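Local coordinates for Low molecular weight heat shock protein (Xanthomonas axonopodis pv. citri, PDB 3GLA), which probably acts as a small heat-shock chaperone of the alpha-crystallin family, binding partly unfolded proteins to keep them from aggregating under stress, at residues E12-L18 / L90-K96. Residues are numbered along the deposited sequence; the frame is centred on the assembly and turned at random.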
loop_
_atom_site.group_PDB
_atom_site.type_symbol
_atom_site.label_atom_id
_atom_site.label_comp_id
_atom_site.label_asym_id
_atom_site.label_seq_id
_atom_site.Cartn_x
_atom_site.Cartn_y
_atom_site.Cartn_z
ATOM N N GLU B 12 -22.125 3.006 -0.703
ATOM C CA GLU B 12 -22.809 3.666 0.435
ATOM C C GLU B 12 -24.122 4.210 -0.122
ATOM O O GLU B 12 -24.420 4.045 -1.317
ATOM C CB GLU B 12 -21.996 4.752 1.013
ATOM C CG GLU B 12 -20.761 4.175 1.724
ATOM C CD GLU B 12 -19.824 5.193 2.320
ATOM O OE1 GLU B 12 -19.003 4.768 3.206
ATOM O OE2 GLU B 12 -19.907 6.400 1.909
ATOM N N VAL B 13 -24.898 4.823 0.779
ATOM C CA VAL B 13 -26.237 5.271 0.376
ATOM C C VAL B 13 -26.123 6.397 -0.645
ATOM O O VAL B 13 -26.781 6.341 -1.688
ATOM C CB VAL B 13 -27.113 5.715 1.602
ATOM C CG1 VAL B 13 -28.478 6.271 1.046
ATOM C CG2 VAL B 13 -27.404 4.508 2.452
ATOM N N ASN B 14 -25.193 7.290 -0.431
ATOM C CA ASN B 14 -25.015 8.421 -1.374
ATOM C C ASN B 14 -23.803 8.348 -2.308
ATOM O O ASN B 14 -23.608 9.234 -3.150
ATOM C CB ASN B 14 -24.757 9.695 -0.562
ATOM C CG ASN B 14 -25.920 10.063 0.291
ATOM O OD1 ASN B 14 -25.747 10.446 1.475
ATOM N ND2 ASN B 14 -27.124 9.878 -0.265
ATOM N N HIS B 15 -22.942 7.331 -2.128
ATOM C CA HIS B 15 -21.643 7.392 -2.810
ATOM C C HIS B 15 -21.165 5.962 -2.986
ATOM O O HIS B 15 -21.612 5.023 -2.271
ATOM C CB HIS B 15 -20.551 7.975 -1.940
ATOM C CG HIS B 15 -20.729 9.385 -1.580
ATOM N ND1 HIS B 15 -20.169 10.429 -2.308
ATOM C CD2 HIS B 15 -21.360 9.941 -0.519
ATOM C CE1 HIS B 15 -20.495 11.569 -1.728
ATOM N NE2 HIS B 15 -21.217 11.305 -0.644
ATOM N N PHE B 16 -20.367 5.807 -4.015
ATOM C CA PHE B 16 -19.485 4.604 -4.007
ATOM C C PHE B 16 -18.122 5.081 -3.453
ATOM O O PHE B 16 -17.768 6.273 -3.572
ATOM C CB PHE B 16 -19.297 4.211 -5.362
ATOM C CG PHE B 16 -20.539 3.655 -5.949
ATOM C CD1 PHE B 16 -21.445 4.506 -6.585
ATOM C CD2 PHE B 16 -20.844 2.294 -5.792
ATOM C CE1 PHE B 16 -22.628 4.012 -7.138
ATOM C CE2 PHE B 16 -22.037 1.733 -6.357
ATOM C CZ PHE B 16 -22.957 2.617 -7.028
ATOM N N VAL B 17 -17.366 4.151 -2.864
ATOM C CA VAL B 17 -16.077 4.569 -2.391
ATOM C C VAL B 17 -15.127 3.455 -2.898
ATOM O O VAL B 17 -15.433 2.253 -2.761
ATOM C CB VAL B 17 -15.945 4.607 -0.920
ATOM C CG1 VAL B 17 -14.556 5.074 -0.494
ATOM C CG2 VAL B 17 -17.060 5.554 -0.202
ATOM N N LEU B 18 -14.032 3.874 -3.530
ATOM C CA LEU B 18 -13.042 2.892 -3.912
ATOM C C LEU B 18 -11.826 3.165 -3.101
ATOM O O LEU B 18 -11.417 4.323 -2.929
ATOM C CB LEU B 18 -12.755 3.026 -5.351
ATOM C CG LEU B 18 -11.766 2.022 -5.931
ATOM C CD1 LEU B 18 -12.139 1.745 -7.495
ATOM C CD2 LEU B 18 -10.265 2.561 -5.703
ATOM N N LEU B 90 -5.458 5.236 -1.617
ATOM C CA LEU B 90 -6.204 6.357 -2.277
ATOM C C LEU B 90 -7.653 6.044 -2.110
ATOM O O LEU B 90 -8.058 4.901 -2.375
ATOM C CB LEU B 90 -5.854 6.335 -3.762
ATOM C CG LEU B 90 -6.594 7.495 -4.533
ATOM C CD1 LEU B 90 -6.014 8.793 -4.114
ATOM C CD2 LEU B 90 -6.359 7.329 -6.018
ATOM N N GLU B 91 -8.419 7.019 -1.656
ATOM C CA GLU B 91 -9.849 6.742 -1.460
ATOM C C GLU B 91 -10.545 7.604 -2.436
ATOM O O GLU B 91 -10.319 8.856 -2.484
ATOM C CB GLU B 91 -10.163 7.112 -0.058
ATOM C CG GLU B 91 -11.742 6.995 0.161
ATOM C CD GLU B 91 -12.104 7.259 1.606
ATOM O OE1 GLU B 91 -13.242 7.728 1.804
ATOM O OE2 GLU B 91 -11.280 7.058 2.473
ATOM N N ILE B 92 -11.311 6.978 -3.296
ATOM C CA ILE B 92 -11.990 7.716 -4.356
ATOM C C ILE B 92 -13.440 7.676 -3.996
ATOM O O ILE B 92 -13.993 6.589 -3.741
ATOM C CB ILE B 92 -11.834 6.995 -5.614
ATOM C CG1 ILE B 92 -10.303 7.015 -5.986
ATOM C CG2 ILE B 92 -12.561 7.764 -6.731
ATOM C CD1 ILE B 92 -10.001 6.187 -7.203
ATOM N N ARG B 93 -14.105 8.867 -4.017
ATOM C CA ARG B 93 -15.526 8.849 -3.664
ATOM C C ARG B 93 -16.260 9.262 -4.875
ATOM O O ARG B 93 -15.904 10.204 -5.581
ATOM C CB ARG B 93 -15.833 9.812 -2.526
ATOM C CG ARG B 93 -15.130 9.411 -1.263
ATOM C CD ARG B 93 -15.690 10.129 -0.050
ATOM N NE ARG B 93 -15.649 9.154 1.009
ATOM C CZ ARG B 93 -16.726 8.659 1.594
ATOM N NH1 ARG B 93 -16.582 7.735 2.543
ATOM N NH2 ARG B 93 -17.943 9.088 1.251
ATOM N N ILE B 94 -17.323 8.527 -5.197
ATOM C CA ILE B 94 -18.024 8.738 -6.423
ATOM C C ILE B 94 -19.487 8.896 -5.993
ATOM O O ILE B 94 -20.119 7.998 -5.531
ATOM C CB ILE B 94 -17.965 7.600 -7.326
ATOM C CG1 ILE B 94 -16.476 7.228 -7.686
ATOM C CG2 ILE B 94 -18.648 7.894 -8.684
ATOM C CD1 ILE B 94 -16.063 6.013 -6.741
ATOM N N PRO B 95 -20.012 10.110 -6.146
ATOM C CA PRO B 95 -21.380 10.274 -5.641
ATOM C C PRO B 95 -22.334 9.622 -6.534
ATOM O O PRO B 95 -22.070 9.358 -7.709
ATOM C CB PRO B 95 -21.574 11.818 -5.729
ATOM C CG PRO B 95 -20.603 12.291 -6.725
ATOM C CD PRO B 95 -19.386 11.336 -6.694
ATOM N N LYS B 96 -23.539 9.323 -5.981
ATOM C CA LYS B 96 -24.566 8.795 -6.836
ATOM C C LYS B 96 -25.427 9.940 -7.393
ATOM O O LYS B 96 -25.488 10.963 -6.762
ATOM C CB LYS B 96 -25.490 7.888 -6.041
ATOM C CG LYS B 96 -24.779 6.604 -5.659
ATOM C CD LYS B 96 -25.723 5.891 -4.698
ATOM C CE LYS B 96 -25.170 4.507 -4.437
ATOM N NZ LYS B 96 -26.133 3.722 -3.612
HETATM O O HOH W 1 -25.050 11.548 -3.629
#
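Strands 15-21 and 89-95 are the central neighbours of a four-stranded antiparallel sheet, and they pair here through Phe16 with Ile94 and Leu18 with Ile92. Each of these hydrogen-bonded pairs makes two backbone bonds; Phe16 N to Ile94 O is 2.7 Å. This sheet is one layer of the immunoglobulin-like beta-sandwich of the alpha-crystallin domain. Phe16, Leu18, Ile92 and Ile94 share one face. Leu18, Ile92 and Ile94 meet Leu39 and Ile41 of strand 38-45, whereas Phe16 packs on Pro73 and Ala76. Leu18 and Ile92 lie side by side, Leu18 CD2 to Ile92 CD1 3.9 Å.

Val17 and Arg93 are on the other face. Val17 CG2, anti to its own carbonyl carbon, sits over the centre of the Arg93 guanidinium, 3.5 Å above the plane. Glu91 OE1 lies at the edge of that group, in its plane, and accepts a bond from Arg93 NE at 2.9 Å, with 164° at the hydrogen. Glu12 OE2 adds only a weak salt bridge to Arg93 NH2, at 3.4 Å; Glu12 OE1 pairs with Lys10.

Lys96 closes the pairing against the turn that precedes strand 15-21. Lys96 N bonds to Asn14 O at 2.8 Å, with the donor above the carbonyl plane. The extended Lys96 side chain and that of Phe16 cross at about a right angle, Lys96 CG to Phe16 CE1 3.7 Å. Lys96 NZ then reaches Glu12 O at 2.9 Å, in the carbonyl plane, and forms a salt bridge with Glu11.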